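Local coordinates for DotU family type IV/VI secretion system protein (Acinetobacter baumannii, PDB 6Y4R) that forms the cytoplasmic domain of TssL, a key component of the type VI secretion system, and probably helps build its membrane-anchored assembly, at residues 1-6 and 118-123; 19-24 and 76-81. One frame throughout, in Å; residues are numbered along the deposited sequence.

Contact 1 of 2, residues 1-6 and 118-123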
ATOM      1  N   ALA A   1      11.178  -3.075  18.344  1.00 49.16           N
ATOM      2  CA  ALA A   1      10.610  -1.726  18.351  1.00 52.83           C
ATOM      3  C   ALA A   1      10.497  -1.149  16.947  1.00 53.08           C
ATOM      4  O   ALA A   1       9.766  -0.188  16.714  1.00 50.33           O
ATOM      5  CB  ALA A   1      11.441  -0.809  19.218  1.00 54.48           C
ATOM      6  N   ILE A   2      11.260  -1.720  16.015  1.00 58.15           N
ATOM      7  CA  ILE A   2      11.113  -1.365  14.613  1.00 53.74           C
ATOM      8  C   ILE A   2       9.843  -2.011  14.080  1.00 54.69           C
ATOM      9  O   ILE A   2       9.547  -3.178  14.373  1.00 53.65           O
ATOM     10  CB  ILE A   2      12.355  -1.798  13.818  1.00 52.34           C
ATOM     11  CG1 ILE A   2      13.539  -0.896  14.161  1.00 54.21           C
ATOM     12  CG2 ILE A   2      12.077  -1.782  12.311  1.00 52.16           C
ATOM     13  CD1 ILE A   2      13.401   0.518  13.623  1.00 54.50           C
ATOM     14  N   ASN A   3       9.075  -1.243  13.313  1.00 57.92           N
ATOM     15  CA  ASN A   3       7.757  -1.634  12.833  1.00 61.72           C
ATOM     16  C   ASN A   3       7.811  -1.855  11.321  1.00 57.73           C
ATOM     17  O   ASN A   3       8.757  -1.441  10.645  1.00 66.40           O
ATOM     18  CB  ASN A   3       6.742  -0.550  13.255  1.00 68.80           C
ATOM     19  CG  ASN A   3       5.344  -0.741  12.675  1.00 77.85           C
ATOM     20  OD1 ASN A   3       4.889  -1.862  12.398  1.00 81.18           O
ATOM     21  ND2 ASN A   3       4.633   0.380  12.538  1.00 79.24           N
ATOM     22  N   LEU A   4       6.767  -2.499  10.789  1.00 46.42           N
ATOM     23  CA  LEU A   4       6.686  -2.722   9.348  1.00 38.02           C
ATOM     24  C   LEU A   4       6.434  -1.411   8.611  1.00 34.14           C
ATOM     25  O   LEU A   4       6.808  -1.273   7.442  1.00 33.85           O
ATOM     26  CB  LEU A   4       5.583  -3.738   9.035  1.00 32.60           C
ATOM     27  CG  LEU A   4       5.826  -5.250   9.227  1.00 30.85           C
ATOM     28  CD1 LEU A   4       4.637  -6.032   8.698  1.00 27.69           C
ATOM     29  CD2 LEU A   4       7.116  -5.742   8.576  1.00 33.63           C
ATOM     30  N   ILE A   5       5.798  -0.443   9.276  1.00 34.37           N
ATOM     31  CA  ILE A   5       5.673   0.900   8.720  1.00 35.41           C
ATOM     32  C   ILE A   5       7.046   1.549   8.579  1.00 46.27           C
ATOM     33  O   ILE A   5       7.309   2.260   7.605  1.00 54.45           O
ATOM     34  CB  ILE A   5       4.730   1.750   9.601  1.00 40.11           C
ATOM     35  CG1 ILE A   5       3.279   1.336   9.416  1.00 36.97           C
ATOM     36  CG2 ILE A   5       4.848   3.223   9.283  1.00 46.27           C
ATOM     37  CD1 ILE A   5       2.794   1.689   8.030  1.00 38.77           C
ATOM     38  N   ASP A   6       7.946   1.312   9.547  1.00 49.56           N
ATOM     39  CA  ASP A   6       9.290   1.890   9.503  1.00 47.03           C
ATOM     40  C   ASP A   6      10.182   1.243   8.437  1.00 46.39           C
ATOM     41  O   ASP A   6      11.051   1.926   7.868  1.00 46.85           O
ATOM     42  CB  ASP A   6       9.958   1.812  10.885  1.00 51.44           C
ATOM     43  CG  ASP A   6       9.170   2.551  11.979  1.00 53.18           C
ATOM     44  OD1 ASP A   6       8.621   3.643  11.695  1.00 57.82           O
ATOM     45  OD2 ASP A   6       9.150   2.073  13.135  1.00 49.79           O
ATOM     46  N   ARG A 118      -1.507  -9.867  14.599  1.00 38.20           N
ATOM     47  CA  ARG A 118      -1.104  -9.366  13.288  1.00 32.76           C
ATOM     48  C   ARG A 118      -1.157  -7.846  13.204  1.00 36.33           C
ATOM     49  O   ARG A 118      -1.312  -7.285  12.111  1.00 33.54           O
ATOM     50  CB  ARG A 118      -1.920 -10.018  12.174  1.00 28.84           C
ATOM     51  CG  ARG A 118      -1.835 -11.535  12.270  1.00 33.32           C
ATOM     52  CD  ARG A 118      -1.309 -12.206  11.042  1.00 35.25           C
ATOM     53  NE  ARG A 118      -2.150 -12.141   9.857  1.00 38.13           N
ATOM     54  CZ  ARG A 118      -1.725 -11.818   8.643  1.00 43.33           C
ATOM     55  NH1 ARG A 118      -2.581 -11.856   7.645  1.00 43.11           N
ATOM     56  NH2 ARG A 118      -0.467 -11.458   8.462  1.00 50.05           N
ATOM     57  N   LEU A 119      -0.923  -7.178  14.346  1.00 39.07           N
ATOM     58  CA  LEU A 119      -1.054  -5.727  14.442  1.00 40.77           C
ATOM     59  C   LEU A 119       0.011  -4.998  13.645  1.00 40.72           C
ATOM     60  O   LEU A 119      -0.212  -3.855  13.232  1.00 41.97           O
ATOM     61  CB  LEU A 119      -1.004  -5.298  15.907  1.00 29.72           C
ATOM     62  CG  LEU A 119      -0.725  -3.838  16.277  1.00 29.88           C
ATOM     63  CD1 LEU A 119      -1.911  -2.962  16.000  1.00 35.56           C
ATOM     64  CD2 LEU A 119      -0.360  -3.751  17.759  1.00 31.30           C
ATOM     65  N   ALA A 120       1.178  -5.614  13.440  1.00 42.37           N
ATOM     66  CA  ALA A 120       2.180  -4.986  12.579  1.00 45.64           C
ATOM     67  C   ALA A 120       1.667  -4.889  11.148  1.00 45.92           C
ATOM     68  O   ALA A 120       1.805  -3.850  10.499  1.00 49.24           O
ATOM     69  CB  ALA A 120       3.510  -5.743  12.633  1.00 48.91           C
ATOM     70  N   ALA A 121       1.060  -5.965  10.641  1.00 45.78           N
ATOM     71  CA  ALA A 121       0.454  -5.896   9.315  1.00 40.69           C
ATOM     72  C   ALA A 121      -0.691  -4.892   9.280  1.00 36.79           C
ATOM     73  O   ALA A 121      -0.833  -4.136   8.313  1.00 36.76           O
ATOM     74  CB  ALA A 121      -0.064  -7.275   8.894  1.00 26.05           C
ATOM     75  N   LEU A 122      -1.488  -4.829  10.348  1.00 38.59           N
ATOM     76  CA  LEU A 122      -2.695  -4.008  10.296  1.00 37.08           C
ATOM     77  C   LEU A 122      -2.362  -2.524  10.356  1.00 33.26           C
ATOM     78  O   LEU A 122      -3.093  -1.710   9.787  1.00 42.75           O
ATOM     79  CB  LEU A 122      -3.681  -4.443  11.392  1.00 35.98           C
ATOM     80  CG  LEU A 122      -4.933  -3.624  11.711  1.00 26.19           C
ATOM     81  CD1 LEU A 122      -5.970  -3.858  10.626  1.00 25.80           C
ATOM     82  CD2 LEU A 122      -5.485  -4.068  13.036  1.00 27.09           C
ATOM     83  N   GLU A 123      -1.247  -2.164  10.996  1.00 32.12           N
ATOM     84  CA  GLU A 123      -0.772  -0.779  10.983  1.00 30.28           C
ATOM     85  C   GLU A 123      -0.414  -0.308   9.572  1.00 27.25           C
ATOM     86  O   GLU A 123      -0.581   0.873   9.245  1.00 27.01           O
ATOM     87  CB  GLU A 123       0.448  -0.656  11.887  1.00 38.01           C
ATOM     88  CG  GLU A 123       0.175  -0.246  13.323  1.00 46.56           C
ATOM     89  CD  GLU A 123       1.292  -0.683  14.260  1.00 50.80           C
ATOM     90  OE1 GLU A 123       2.194  -1.393  13.780  1.00 60.31           O
ATOM     91  OE2 GLU A 123       1.344  -0.232  15.436  1.00 38.93           O
TER
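Asn3 and Glu123 bring an amide and a carboxylate together, their planes turned 57° apart. Glu123 OE1 lies 3.1 Å from Asn3 OD1, and because both are acceptors this approach is not a hydrogen bond. The amide is brought to the carboxylate because CG stands anti to the backbone N (chi1 173°), which also leaves OD1 near the start of the helix. Here Asn3 is the N-cap of helix 4-7: OD1 takes a weak bond from Leu4 N, while Asp6 OD2 accepts a weak, 3.3 Å bond from Asn3 N, one half of a capping box. A short polar side chain suits such a helix end.

Beneath this polar pair, Leu4 extends CD1 to within 4.1 Å of Ala120 CB. The small methyl of Ala120 lets the first turn of helix 119-130 come close, with the CA atoms of Leu4 and Ala120 6.0 Å apart. The next residue, Ile5, lays CG1 and CD1 along the backbone of Glu123, about one turn past Ala120, CD1 reaching its O at 3.7 Å. Leu4 also packs on Asp54 and Ala58 of helix 52-71, while Glu123 OE2 keeps a long, weak ion pair with Lys160.

Contact 2 of 2, residues 19-24 and 76-81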
ATOM      1  N   ARG A  19       1.603  11.816  -4.508  1.00 35.71           N
ATOM      2  CA  ARG A  19       0.424  12.480  -3.981  1.00 29.50           C
ATOM      3  C   ARG A  19       0.643  13.978  -3.969  1.00 29.36           C
ATOM      4  O   ARG A  19      -0.290  14.749  -4.206  1.00 37.04           O
ATOM      5  CB  ARG A  19       0.151  11.972  -2.572  1.00 31.90           C
ATOM      6  CG  ARG A  19      -0.470  10.567  -2.461  1.00 41.37           C
ATOM      7  CD  ARG A  19      -0.952  10.384  -1.031  1.00 44.36           C
ATOM      8  NE  ARG A  19      -2.383  10.619  -0.855  1.00 45.30           N
ATOM      9  CZ  ARG A  19      -2.887  11.243   0.206  1.00 48.25           C
ATOM     10  NH1 ARG A  19      -2.069  11.710   1.151  1.00 45.26           N
ATOM     11  NH2 ARG A  19      -4.200  11.419   0.313  1.00 49.19           N
ATOM     12  N   ASN A  20       1.887  14.398  -3.738  1.00 31.23           N
ATOM     13  CA  ASN A  20       2.281  15.797  -3.714  1.00 35.08           C
ATOM     14  C   ASN A  20       2.704  16.316  -5.081  1.00 34.72           C
ATOM     15  O   ASN A  20       3.413  17.332  -5.164  1.00 34.45           O
ATOM     16  CB  ASN A  20       3.400  15.993  -2.702  1.00 39.35           C
ATOM     17  CG  ASN A  20       2.944  15.733  -1.288  1.00 40.20           C
ATOM     18  OD1 ASN A  20       1.740  15.575  -1.028  1.00 48.41           O
ATOM     19  ND2 ASN A  20       3.897  15.720  -0.352  1.00 36.16           N
ATOM     20  N   GLN A  21       2.307  15.627  -6.143  1.00 36.52           N
ATOM     21  CA  GLN A  21       2.366  16.095  -7.517  1.00 36.95           C
ATOM     22  C   GLN A  21       3.786  16.066  -8.071  1.00 35.17           C
ATOM     23  O   GLN A  21       4.032  16.640  -9.146  1.00 38.35           O
ATOM     24  CB  GLN A  21       1.749  17.495  -7.654  1.00 34.83           C
ATOM     25  CG  GLN A  21       0.234  17.487  -7.454  1.00 30.10           C
ATOM     26  CD  GLN A  21      -0.419  16.260  -8.098  1.00 38.35           C
ATOM     27  OE1 GLN A  21      -0.660  16.232  -9.309  1.00 45.73           O
ATOM     28  NE2 GLN A  21      -0.743  15.254  -7.278  1.00 34.31           N
ATOM     29  N   TYR A  22       4.732  15.426  -7.382  1.00 33.17           N
ATOM     30  CA  TYR A  22       6.047  15.212  -7.967  1.00 26.09           C
ATOM     31  C   TYR A  22       5.943  14.140  -9.043  1.00 31.25           C
ATOM     32  O   TYR A  22       5.305  13.099  -8.848  1.00 33.26           O
ATOM     33  CB  TYR A  22       7.051  14.793  -6.889  1.00 31.06           C
ATOM     34  CG  TYR A  22       8.217  13.946  -7.394  1.00 30.83           C
ATOM     35  CD1 TYR A  22       8.124  12.554  -7.432  1.00 27.96           C
ATOM     36  CD2 TYR A  22       9.403  14.532  -7.807  1.00 28.92           C
ATOM     37  CE1 TYR A  22       9.163  11.785  -7.875  1.00 27.34           C
ATOM     38  CE2 TYR A  22      10.449  13.775  -8.257  1.00 26.83           C
ATOM     39  CZ  TYR A  22      10.331  12.402  -8.291  1.00 34.22           C
ATOM     40  OH  TYR A  22      11.396  11.642  -8.749  1.00 38.65           O
ATOM     41  N   VAL A  23       6.600  14.367 -10.168  1.00 29.49           N
ATOM     42  CA  VAL A  23       6.508  13.462 -11.313  1.00 41.81           C
ATOM     43  C   VAL A  23       7.880  12.848 -11.552  1.00 43.27           C
ATOM     44  O   VAL A  23       8.850  13.587 -11.750  1.00 49.46           O
ATOM     45  CB  VAL A  23       6.005  14.185 -12.578  1.00 38.19           C
ATOM     46  CG1 VAL A  23       5.767  13.165 -13.703  1.00 36.30           C
ATOM     47  CG2 VAL A  23       4.760  15.056 -12.267  1.00 25.64           C
ATOM     48  N   PRO A  24       7.999  11.521 -11.585  1.00 39.09           N
ATOM     49  CA  PRO A  24       9.317  10.908 -11.792  1.00 38.79           C
ATOM     50  C   PRO A  24       9.864  11.248 -13.171  1.00 37.82           C
ATOM     51  O   PRO A  24       9.154  11.165 -14.179  1.00 35.98           O
ATOM     52  CB  PRO A  24       9.032   9.404 -11.658  1.00 38.96           C
ATOM     53  CG  PRO A  24       7.793   9.310 -10.816  1.00 33.90           C
ATOM     54  CD  PRO A  24       6.983  10.542 -11.150  1.00 39.13           C
ATOM     55  N   PRO A  76      -2.083  16.236 -16.596  1.00 40.62           N
ATOM     56  CA  PRO A  76      -1.469  15.669 -17.820  1.00 37.09           C
ATOM     57  C   PRO A  76       0.030  15.407 -17.727  1.00 30.82           C
ATOM     58  O   PRO A  76       0.541  14.598 -18.517  1.00 29.25           O
ATOM     59  CB  PRO A  76      -1.752  16.732 -18.884  1.00 30.65           C
ATOM     60  CG  PRO A  76      -2.712  17.686 -18.287  1.00 31.91           C
ATOM     61  CD  PRO A  76      -2.838  17.483 -16.838  1.00 31.24           C
ATOM     62  N   SER A  77       0.727  16.022 -16.778  1.00 32.41           N
ATOM     63  CA  SER A  77       2.126  15.716 -16.561  1.00 29.57           C
ATOM     64  C   SER A  77       2.363  14.240 -16.248  1.00 29.65           C
ATOM     65  O   SER A  77       3.418  13.694 -16.592  1.00 31.87           O
ATOM     66  CB  SER A  77       2.646  16.598 -15.426  1.00 29.20           C
ATOM     67  OG  SER A  77       1.829  16.451 -14.275  1.00 33.63           O
ATOM     68  N   TYR A  78       1.391  13.556 -15.650  1.00 35.80           N
ATOM     69  CA  TYR A  78       1.568  12.150 -15.290  1.00 36.49           C
ATOM     70  C   TYR A  78       1.354  11.194 -16.460  1.00 33.91           C
ATOM     71  O   TYR A  78       1.468   9.969 -16.284  1.00 30.87           O
ATOM     72  CB  TYR A  78       0.622  11.801 -14.142  1.00 24.41           C
ATOM     73  CG  TYR A  78       1.158  12.260 -12.809  1.00 27.70           C
ATOM     74  CD1 TYR A  78       2.223  11.594 -12.210  1.00 31.06           C
ATOM     75  CD2 TYR A  78       0.607  13.357 -12.140  1.00 24.97           C
ATOM     76  CE1 TYR A  78       2.726  12.008 -10.997  1.00 33.83           C
ATOM     77  CE2 TYR A  78       1.102  13.768 -10.924  1.00 24.98           C
ATOM     78  CZ  TYR A  78       2.162  13.087 -10.359  1.00 24.29           C
ATOM     79  OH  TYR A  78       2.690  13.471  -9.149  1.00 26.70           O
ATOM     80  N   PHE A  79       1.087  11.731 -17.653  1.00 36.29           N
ATOM     81  CA  PHE A  79       0.630  10.915 -18.773  1.00 37.37           C
ATOM     82  C   PHE A  79       1.677   9.879 -19.184  1.00 29.74           C
ATOM     83  O   PHE A  79       1.324   8.735 -19.478  1.00 33.49           O
ATOM     84  CB  PHE A  79       0.240  11.845 -19.934  1.00 47.18           C
ATOM     85  CG  PHE A  79      -0.014  11.156 -21.255  1.00 54.06           C
ATOM     86  CD1 PHE A  79       0.880  11.315 -22.312  1.00 57.92           C
ATOM     87  CD2 PHE A  79      -1.161  10.392 -21.462  1.00 59.46           C
ATOM     88  CE1 PHE A  79       0.651  10.707 -23.551  1.00 61.81           C
ATOM     89  CE2 PHE A  79      -1.408   9.776 -22.698  1.00 61.53           C
ATOM     90  CZ  PHE A  79      -0.497   9.937 -23.745  1.00 64.25           C
ATOM     91  N   ASN A  80       2.969  10.249 -19.201  1.00 26.71           N
ATOM     92  CA  ASN A  80       3.998   9.269 -19.559  1.00 27.48           C
ATOM     93  C   ASN A  80       4.293   8.277 -18.448  1.00 28.34           C
ATOM     94  O   ASN A  80       4.601   7.118 -18.741  1.00 36.43           O
ATOM     95  CB  ASN A  80       5.308   9.938 -19.994  1.00 31.61           C
ATOM     96  CG  ASN A  80       5.177  10.729 -21.277  1.00 44.39           C
ATOM     97  OD1 ASN A  80       4.339  10.410 -22.134  1.00 46.52           O
ATOM     98  ND2 ASN A  80       6.015  11.757 -21.431  1.00 50.50           N
ATOM     99  N   LEU A  81       4.164   8.673 -17.181  1.00 30.43           N
ATOM    100  CA  LEU A  81       4.380   7.698 -16.113  1.00 29.50           C
ATOM    101  C   LEU A  81       3.240   6.698 -16.052  1.00 30.34           C
ATOM    102  O   LEU A  81       3.463   5.509 -15.793  1.00 25.30           O
ATOM    103  CB  LEU A  81       4.563   8.394 -14.772  1.00 29.79           C
ATOM    104  CG  LEU A  81       4.358   7.543 -13.514  1.00 29.57           C
ATOM    105  CD1 LEU A  81       5.512   6.582 -13.308  1.00 23.85           C
ATOM    106  CD2 LEU A  81       4.262   8.495 -12.339  1.00 28.54           C
TER
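A Schellman motif ends helix 9-19, and the chain leaving it passes across the residues that lead into helix 79-85. Gln21 is its C-prime residue: a positive phi of 75° lets Tyr22 N return to Leu17 O and Gln21 N to Ile18 O. The turn leaves Tyr22 O facing residues 76-81, where Tyr78 OH donates a 2.7 Å hydrogen bond to it. The hydroxyl approaches from above the carbonyl plane, 66° out of it, and so is not on a lone pair. A tyrosine fits here because its long ring carries a donor to the loop backbone while a flat face of the ring can take an apolar neighbour.

Val23 is that neighbour. Its CG2 sits over the ring in a CH-pi contact, 4.0 Å from the Tyr78 centroid, and also meets Ser77 OG, a hydroxyl bonded to Asp75. The other branch, CG1, leans on the backbone, 3.8 Å from Ser77 O.

Gln21 comes to the ring edge instead, with OE1 in the ring plane and 3.4 Å from Tyr78 CE2. Its chain bends at chi2 (-39°), folding the amide back so that NE2 can donate to Arg19 O at 3.1 Å; this bond helps fix the rotation of the amide. Beyond the ring, Pro24 CD touches Leu81 CD2 at 3.6 Å, an apolar pairing of two buried side chains.

Tyr78 also rests on Ile18, whereas Pro24 and Leu81 reach Phe30 and Pro27, so Tyr78, just before helix 79-85, meets helix 9-19, while Leu81 within it meets helix 27-47, the two helices that the 19-24 loop connects.

From the N terminus, the chain enters contact 1 at once, runs through helices 4-7 and 9-19, and reaches the first half of contact 2 in the loop before helix 27-47. That helix and helix 52-71 follow before residues 76-81 return to the loop and close contact 2. The chain finishes helix 79-85, which those residues begin, and passes through helices 90-95 and 100-114 until residues 118-123 come back to the N-terminal segment. Contact 2 is therefore nested inside the larger loop closed by contact 1. Their centres are 29 Å apart, on opposite sides of the chain's centre: one ties the N terminus to helix 119-130, the other the 19-24 loop to the start of helix 79-85.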